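PDB 2BOY: 3-chlorocatechol 1,2-dioxygenase from Rhodococcus opacus, which probably uses a ferric iron to catalyse intradiol, ortho cleavage of catechols, 3-chlorocatechol among them, in the breakdown of chlorinated aromatic compounds. Local coordinates for residues P116-A127 and F145-G155; K225-D233 and H242-T250. All blocks are in the same frame, centred on the assembly; numbering follows the deposited sequence. Where two conformers were deposited one is given.

In the fold
Contacts 1 and 2 illustrate how an intradiol dioxygenase builds its iron site on a curled beta sheet. Both lie in the dioxygenase domain, of the transthyretin clan, and they follow one another along the chain: contact 1 pairs strands 121-125 and 146-150, and contact 2 later joins strands 229-236 and 241-250. Their centres are about 15 Å apart, yet the same mixed sheet takes in both, and Leu122 of contact 1 packs against Phe249 of contact 2. Strand 187-197, carrying the iron ligands His191 and His193, pairs with strand 121-125 and, through strand 204-210, connects to strand 229-236. Contact 1 thus borders the metal-bearing strand directly, whereas contact 2 lies beyond strand 204-210.

Contact 1 of 2, residues P116-A127 and F145-G155; sequences PLADVLLDMWQA and FRGKIRTDENG
The hydroxyl of Thr151 works both ways in one small knot: OG1 donates to Leu117 O at 2.7 Å and accepts from Val120 N at 3.0 Å, fastening the bend that leads into strand 121-125. Its chi1 of 55° sets OG1 between the backbone N and carbonyl carbon, facing that bend, while CG2 rests on Val120 CB. Nearby, Arg150 NH1 meets Asp119 OD1 in a salt bridge whose 2.4 Å is suspiciously short, so its exact geometry is doubtful. A water also donates to Asp119 OD1 and to Thr151 O, tying the carboxylate to the backbone. From here the segments run as an antiparallel pair in the curled sheet of the intradiol dioxygenase domain. Leu122 and Ile149 form a hydrogen-bonded pair, with Leu122 CB 3.9 Å from Ile149 CG1, on the face where both also touch Phe157. On the other face, Trp125 and the Arg146 guanidinium lie nearly parallel, Arg146 NH1 standing 3.5 Å from Trp125 CD1, while Ser134 and the carbonyl of Tyr78 bind the guanidinium. The same indole stacks on the iron ligand His193, making Trp125 a second-shell neighbour of the metal.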
# COMPACT_ATOMS: atom_id res chain seq x y z
N PRO A 116 0.08 43.83 9.80
CA PRO A 116 1.36 43.10 9.75
C PRO A 116 1.63 42.27 11.00
O PRO A 116 1.27 42.65 12.13
CB PRO A 116 2.42 44.21 9.65
CG PRO A 116 1.67 45.43 9.23
CD PRO A 116 0.26 45.29 9.76
N LEU A 117 2.25 41.11 10.79
CA LEU A 117 2.69 40.26 11.88
C LEU A 117 4.20 40.25 11.87
O LEU A 117 4.83 39.81 10.89
CB LEU A 117 2.14 38.82 11.73
CG LEU A 117 0.63 38.65 12.06
CD1 LEU A 117 0.12 37.25 11.72
CD2 LEU A 117 0.42 38.94 13.59
N ALA A 118 4.80 40.76 12.94
CA ALA A 118 6.26 40.75 13.10
C ALA A 118 6.74 39.46 13.76
O ALA A 118 6.00 38.82 14.49
CB ALA A 118 6.70 41.98 13.94
N ASP A 119 7.99 39.09 13.51
CA ASP A 119 8.63 37.93 14.13
C ASP A 119 7.94 36.61 13.79
O ASP A 119 7.94 35.68 14.59
CB ASP A 119 8.69 38.12 15.65
CG ASP A 119 9.60 39.30 16.03
OD1 ASP A 119 10.76 39.30 15.61
OD2 ASP A 119 9.20 40.27 16.71
N VAL A 120 7.28 36.55 12.64
CA VAL A 120 6.80 35.28 12.11
C VAL A 120 8.04 34.54 11.63
O VAL A 120 8.92 35.15 11.02
CB VAL A 120 5.79 35.49 10.94
CG1 VAL A 120 5.37 34.16 10.29
CG2 VAL A 120 4.55 36.27 11.45
N LEU A 121 8.11 33.24 11.94
CA LEU A 121 9.26 32.44 11.53
C LEU A 121 8.82 31.68 10.29
O LEU A 121 7.72 31.09 10.27
CB LEU A 121 9.71 31.45 12.62
CG LEU A 121 10.50 31.86 13.89
CD1 LEU A 121 10.53 33.36 14.23
CD2 LEU A 121 10.06 31.06 15.13
N LEU A 122 9.65 31.73 9.24
CA LEU A 122 9.34 31.00 8.00
C LEU A 122 10.50 30.08 7.68
O LEU A 122 11.65 30.51 7.69
CB LEU A 122 9.10 31.95 6.80
CG LEU A 122 7.92 32.94 6.85
CD1 LEU A 122 8.38 34.25 7.49
CD2 LEU A 122 7.36 33.19 5.49
N ASP A 123 10.18 28.81 7.43
CA ASP A 123 11.13 27.82 7.02
C ASP A 123 10.88 27.65 5.53
O ASP A 123 9.77 27.31 5.14
CB ASP A 123 10.81 26.50 7.72
CG ASP A 123 12.02 25.83 8.31
OD1 ASP A 123 11.96 25.37 9.45
OD2 ASP A 123 13.09 25.69 7.71
N MET A 124 11.90 27.81 4.69
CA MET A 124 11.68 27.67 3.23
C MET A 124 12.65 26.66 2.66
O MET A 124 13.78 26.62 3.10
CB MET A 124 11.84 29.02 2.54
CG MET A 124 11.20 29.13 1.14
SD MET A 124 12.20 28.42 -0.26
CE MET A 124 13.04 29.88 -0.90
N TRP A 125 12.17 25.77 1.79
CA TRP A 125 13.07 24.85 1.10
C TRP A 125 12.63 24.74 -0.33
O TRP A 125 11.45 24.91 -0.65
CB TRP A 125 13.18 23.46 1.80
CG TRP A 125 11.94 22.59 1.84
CD1 TRP A 125 11.74 21.43 1.15
CD2 TRP A 125 10.77 22.76 2.68
NE1 TRP A 125 10.53 20.87 1.48
CE2 TRP A 125 9.89 21.68 2.39
CE3 TRP A 125 10.36 23.74 3.61
CZ2 TRP A 125 8.61 21.53 3.00
CZ3 TRP A 125 9.10 23.61 4.23
CH2 TRP A 125 8.23 22.51 3.91
N GLN A 126 13.58 24.43 -1.20
CA GLN A 126 13.31 24.38 -2.62
C GLN A 126 14.41 23.53 -3.22
O GLN A 126 15.46 23.32 -2.60
CB GLN A 126 13.34 25.80 -3.24
CG GLN A 126 14.78 26.44 -3.21
CD GLN A 126 14.86 27.71 -4.00
OE1 GLN A 126 14.63 28.80 -3.47
NE2 GLN A 126 15.22 27.59 -5.28
N ALA A 127 14.17 23.10 -4.46
CA ALA A 127 15.15 22.41 -5.26
C ALA A 127 16.07 23.42 -5.92
O ALA A 127 15.75 24.60 -6.02
CB ALA A 127 14.44 21.57 -6.33
N PHE A 145 19.82 25.56 -0.23
CA PHE A 145 18.44 25.95 -0.58
C PHE A 145 17.43 25.57 0.52
O PHE A 145 16.29 25.26 0.22
CB PHE A 145 18.00 25.38 -1.94
CG PHE A 145 18.59 26.14 -3.10
CD1 PHE A 145 19.53 25.52 -3.94
CD2 PHE A 145 18.28 27.48 -3.27
CE1 PHE A 145 20.11 26.26 -4.98
CE2 PHE A 145 18.84 28.23 -4.32
CZ PHE A 145 19.76 27.60 -5.17
N ARG A 146 17.88 25.69 1.76
CA ARG A 146 17.01 25.55 2.94
C ARG A 146 17.38 26.64 3.93
O ARG A 146 18.57 26.79 4.28
CB ARG A 146 17.27 24.17 3.58
CG ARG A 146 16.91 22.98 2.68
CD ARG A 146 17.20 21.59 3.28
NE ARG A 146 16.87 20.50 2.36
CZ ARG A 146 15.67 19.94 2.22
NH1 ARG A 146 14.59 20.38 2.92
NH2 ARG A 146 15.53 18.92 1.36
N GLY A 147 16.39 27.41 4.41
CA GLY A 147 16.70 28.48 5.35
C GLY A 147 15.51 28.94 6.17
O GLY A 147 14.35 28.78 5.74
N LYS A 148 15.82 29.58 7.29
CA LYS A 148 14.80 30.18 8.14
C LYS A 148 14.99 31.70 8.15
O LYS A 148 16.11 32.18 8.31
CB LYS A 148 14.92 29.67 9.56
CG LYS A 148 14.61 28.18 9.66
CD LYS A 148 14.92 27.69 11.03
CE LYS A 148 14.39 26.29 11.25
NZ LYS A 148 14.61 26.00 12.66
N ILE A 149 13.88 32.42 8.03
CA ILE A 149 13.86 33.87 8.11
C ILE A 149 12.71 34.31 9.02
O ILE A 149 11.88 33.48 9.45
CB ILE A 149 13.66 34.44 6.72
CG1 ILE A 149 12.47 33.75 6.09
CG2 ILE A 149 14.90 34.16 5.85
CD1 ILE A 149 11.89 34.46 4.93
N ARG A 150 12.70 35.60 9.33
CA ARG A 150 11.71 36.18 10.23
C ARG A 150 11.13 37.40 9.54
O ARG A 150 11.88 38.11 8.89
CB ARG A 150 12.38 36.67 11.52
CG ARG A 150 12.86 35.58 12.48
CD ARG A 150 13.72 36.20 13.59
NE ARG A 150 13.49 35.64 14.93
CZ ARG A 150 12.60 36.11 15.80
NH1 ARG A 150 11.80 37.12 15.47
NH2 ARG A 150 12.49 35.55 17.00
N THR A 151 9.83 37.68 9.71
CA THR A 151 9.31 38.97 9.26
C THR A 151 9.83 40.06 10.19
O THR A 151 10.06 39.79 11.40
CB THR A 151 7.77 39.03 9.25
OG1 THR A 151 7.24 38.69 10.56
CG2 THR A 151 7.19 37.99 8.26
N ASP A 152 9.96 41.26 9.63
CA ASP A 152 10.43 42.42 10.38
C ASP A 152 9.25 43.10 11.08
O ASP A 152 8.15 42.53 11.12
CB ASP A 152 11.22 43.38 9.46
CG ASP A 152 10.38 43.99 8.35
OD1 ASP A 152 9.10 44.07 8.43
OD2 ASP A 152 10.94 44.44 7.30
N GLU A 153 9.46 44.30 11.63
CA GLU A 153 8.38 45.08 12.28
C GLU A 153 7.21 45.38 11.38
O GLU A 153 6.09 45.68 11.83
CB GLU A 153 8.93 46.45 12.72
CG GLU A 153 9.85 46.33 13.90
CD GLU A 153 10.24 47.70 14.46
OE1 GLU A 153 9.88 48.79 13.89
OE2 GLU A 153 10.89 47.65 15.49
N ASN A 154 7.46 45.39 10.09
CA ASN A 154 6.38 45.65 9.16
C ASN A 154 5.77 44.39 8.59
O ASN A 154 4.98 44.47 7.66
CB ASN A 154 6.85 46.57 8.03
CG ASN A 154 7.36 47.91 8.56
OD1 ASN A 154 6.74 48.50 9.45
ND2 ASN A 154 8.48 48.38 8.03
N GLY A 155 6.15 43.23 9.11
CA GLY A 155 5.61 41.97 8.62
C GLY A 155 6.23 41.54 7.29
O GLY A 155 5.67 40.67 6.60
O HOH W 1 11.44 40.74 13.65

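Contact 2 of 2, residues K225-D233 and H242-T250; sequences KPELLLSLD and HFETSYKFT
Ser231 O is gripped from two sources: Thr245 OG1 donates to it at 2.7 Å, coming from above the carbonyl plane, and a water donates at 3.1 Å while also bonding Glu244 O. Thr245 can do this because its OG1 stands opposite the backbone N (chi1 -167°), which carries the hydroxyl across to the other segment. A second water accepts from Ser231 N and donates to Thr245 OG1 and Ser246 O, so solvent links the backbones where they have spread apart. A valine in place of Thr245 would probably leave Ser231 O without its direct side-chain donor and weaken the link between the segments here. Apolar groups flank the Thr245 side chain: Leu230 CB lies 3.5 Å from Thr245 OG1, and Leu232 CD1 is 3.7 Å from Thr245 CB. Further on, Leu230 CD2 packs on Tyr247 CD1, and a water joins Glu227 O to Tyr247 OH. Toward the hairpin's turn, direct pairing takes over. Asp233 N donates to Glu244 O and Glu244 N to Asp233 O, each at 2.9 Å, and a water donates to both their carboxylates, probably easing the closeness of like charges. This antiparallel hairpin sits between strand 204-210, where Leu230 and Tyr247 meet Leu208, and strand 102-110, whose Phe105 touches both Thr245 and Tyr247.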
# COMPACT_ATOMS: atom_id res chain seq x y z
N LYS A 225 -2.70 25.01 -6.48
CA LYS A 225 -3.95 25.77 -6.30
C LYS A 225 -3.75 27.18 -6.89
O LYS A 225 -2.62 27.73 -6.91
CB LYS A 225 -4.38 25.81 -4.81
CG LYS A 225 -4.47 24.41 -4.13
CD LYS A 225 -4.86 24.57 -2.67
CE LYS A 225 -4.82 23.27 -1.84
NZ LYS A 225 -5.14 23.63 -0.41
N PRO A 226 -4.83 27.77 -7.42
CA PRO A 226 -4.70 29.00 -8.18
C PRO A 226 -4.21 30.16 -7.32
O PRO A 226 -3.60 31.05 -7.89
CB PRO A 226 -6.13 29.27 -8.69
CG PRO A 226 -7.06 28.45 -7.83
CD PRO A 226 -6.23 27.27 -7.32
N GLU A 227 -4.50 30.18 -6.02
CA GLU A 227 -4.02 31.26 -5.14
C GLU A 227 -2.52 31.25 -4.97
O GLU A 227 -1.97 32.24 -4.50
CB GLU A 227 -4.66 31.18 -3.74
CG GLU A 227 -6.19 31.21 -3.75
CD GLU A 227 -6.85 29.85 -4.01
OE1 GLU A 227 -8.12 29.80 -4.06
OE2 GLU A 227 -6.14 28.83 -4.20
N LEU A 228 -1.87 30.16 -5.39
CA LEU A 228 -0.43 29.93 -5.11
C LEU A 228 0.48 30.15 -6.35
O LEU A 228 1.68 29.86 -6.32
CB LEU A 228 -0.24 28.50 -4.60
CG LEU A 228 -1.10 28.16 -3.35
CD1 LEU A 228 -0.95 26.69 -2.98
CD2 LEU A 228 -0.74 29.10 -2.17
N LEU A 229 -0.09 30.67 -7.42
CA LEU A 229 0.68 30.98 -8.61
C LEU A 229 1.26 32.41 -8.57
O LEU A 229 0.51 33.40 -8.41
CB LEU A 229 -0.16 30.72 -9.86
CG LEU A 229 -0.55 29.23 -10.08
CD1 LEU A 229 -1.79 29.18 -10.97
CD2 LEU A 229 0.61 28.52 -10.73
N LEU A 230 2.58 32.51 -8.68
CA LEU A 230 3.26 33.80 -8.60
C LEU A 230 3.48 34.35 -9.99
O LEU A 230 3.67 33.58 -10.93
CB LEU A 230 4.64 33.62 -7.98
CG LEU A 230 4.73 33.08 -6.55
CD1 LEU A 230 6.20 32.82 -6.20
CD2 LEU A 230 4.09 34.02 -5.54
N SER A 231 3.47 35.68 -10.10
CA SER A 231 3.91 36.37 -11.31
C SER A 231 5.32 36.90 -11.10
O SER A 231 5.65 37.41 -10.04
CB SER A 231 2.96 37.53 -11.63
OG SER A 231 2.96 38.48 -10.58
N LEU A 232 6.13 36.77 -12.13
CA LEU A 232 7.52 37.20 -12.13
C LEU A 232 7.68 38.45 -13.00
O LEU A 232 7.15 38.50 -14.13
CB LEU A 232 8.35 36.10 -12.77
CG LEU A 232 9.23 35.18 -11.94
CD1 LEU A 232 8.78 35.08 -10.48
CD2 LEU A 232 9.40 33.81 -12.62
N ASP A 233 8.41 39.44 -12.48
CA ASP A 233 8.81 40.61 -13.27
C ASP A 233 10.29 40.51 -13.60
O ASP A 233 11.11 40.27 -12.72
CB ASP A 233 8.53 41.91 -12.51
CG ASP A 233 7.03 42.17 -12.33
OD1 ASP A 233 6.24 41.65 -13.16
OD2 ASP A 233 6.56 42.88 -11.41
N HIS A 242 17.32 39.80 -13.62
CA HIS A 242 16.86 38.90 -12.59
C HIS A 242 15.34 39.01 -12.55
O HIS A 242 14.74 39.77 -13.34
CB HIS A 242 17.54 39.17 -11.23
CG HIS A 242 17.14 40.45 -10.57
ND1 HIS A 242 17.96 41.56 -10.53
CD2 HIS A 242 16.01 40.80 -9.90
CE1 HIS A 242 17.35 42.54 -9.89
NE2 HIS A 242 16.16 42.11 -9.51
N PHE A 243 14.73 38.22 -11.67
CA PHE A 243 13.29 38.17 -11.56
C PHE A 243 12.92 38.60 -10.18
O PHE A 243 13.67 38.33 -9.23
CB PHE A 243 12.80 36.76 -11.88
CG PHE A 243 13.06 36.39 -13.31
CD1 PHE A 243 12.18 36.79 -14.31
CD2 PHE A 243 14.25 35.76 -13.67
CE1 PHE A 243 12.44 36.48 -15.68
CE2 PHE A 243 14.54 35.47 -15.03
CZ PHE A 243 13.64 35.83 -16.02
N GLU A 244 11.77 39.24 -10.08
CA GLU A 244 11.23 39.65 -8.79
C GLU A 244 9.78 39.22 -8.68
O GLU A 244 9.03 39.18 -9.67
CB GLU A 244 11.39 41.16 -8.67
CG GLU A 244 10.68 41.78 -7.50
CD GLU A 244 10.81 43.30 -7.58
OE1 GLU A 244 9.76 43.98 -7.66
OE2 GLU A 244 11.97 43.80 -7.60
N THR A 245 9.38 38.88 -7.46
CA THR A 245 7.99 38.49 -7.20
C THR A 245 7.60 38.88 -5.77
O THR A 245 8.45 39.19 -4.98
CB THR A 245 7.83 36.97 -7.48
OG1 THR A 245 6.43 36.65 -7.52
CG2 THR A 245 8.38 36.10 -6.33
N SER A 246 6.30 38.91 -5.47
CA SER A 246 5.79 39.41 -4.20
C SER A 246 4.70 38.45 -3.82
O SER A 246 3.98 37.95 -4.70
CB SER A 246 5.14 40.80 -4.35
OG SER A 246 6.13 41.76 -4.68
N TYR A 247 4.56 38.20 -2.54
CA TYR A 247 3.45 37.40 -2.04
C TYR A 247 3.06 37.85 -0.65
O TYR A 247 3.92 38.19 0.16
CB TYR A 247 3.78 35.90 -1.98
CG TYR A 247 2.56 35.03 -1.77
CD1 TYR A 247 1.67 34.75 -2.83
CD2 TYR A 247 2.28 34.51 -0.51
CE1 TYR A 247 0.51 33.96 -2.62
CE2 TYR A 247 1.17 33.74 -0.28
CZ TYR A 247 0.28 33.47 -1.34
OH TYR A 247 -0.82 32.69 -1.09
N LYS A 248 1.77 37.80 -0.37
CA LYS A 248 1.29 38.11 0.96
C LYS A 248 0.63 36.90 1.58
O LYS A 248 -0.38 36.40 1.04
CB LYS A 248 0.26 39.26 0.91
CG LYS A 248 -0.39 39.56 2.28
CD LYS A 248 -1.49 40.67 2.22
CE LYS A 248 -2.86 40.12 1.75
NZ LYS A 248 -3.82 41.18 1.20
N PHE A 249 1.20 36.45 2.71
CA PHE A 249 0.67 35.33 3.49
C PHE A 249 -0.24 35.85 4.62
O PHE A 249 -0.01 36.94 5.17
CB PHE A 249 1.80 34.56 4.18
CG PHE A 249 2.87 34.00 3.24
CD1 PHE A 249 4.04 34.72 3.01
CD2 PHE A 249 2.75 32.72 2.70
CE1 PHE A 249 5.07 34.20 2.21
CE2 PHE A 249 3.77 32.20 1.87
CZ PHE A 249 4.94 32.95 1.67
N THR A 250 -1.25 35.08 4.97
CA THR A 250 -2.11 35.43 6.12
C THR A 250 -2.11 34.31 7.15
O THR A 250 -2.25 33.15 6.78
CB THR A 250 -3.53 35.73 5.68
OG1 THR A 250 -3.53 36.84 4.78
CG2 THR A 250 -4.37 36.25 6.91
O HOH W 2 -2.83 33.82 -2.05
O HOH W 3 3.16 37.03 -7.39
O HOH W 4 4.45 39.54 -8.15
O HOH W 5 6.31 40.44 -9.76
O HOH W 6 8.22 44.43 -9.91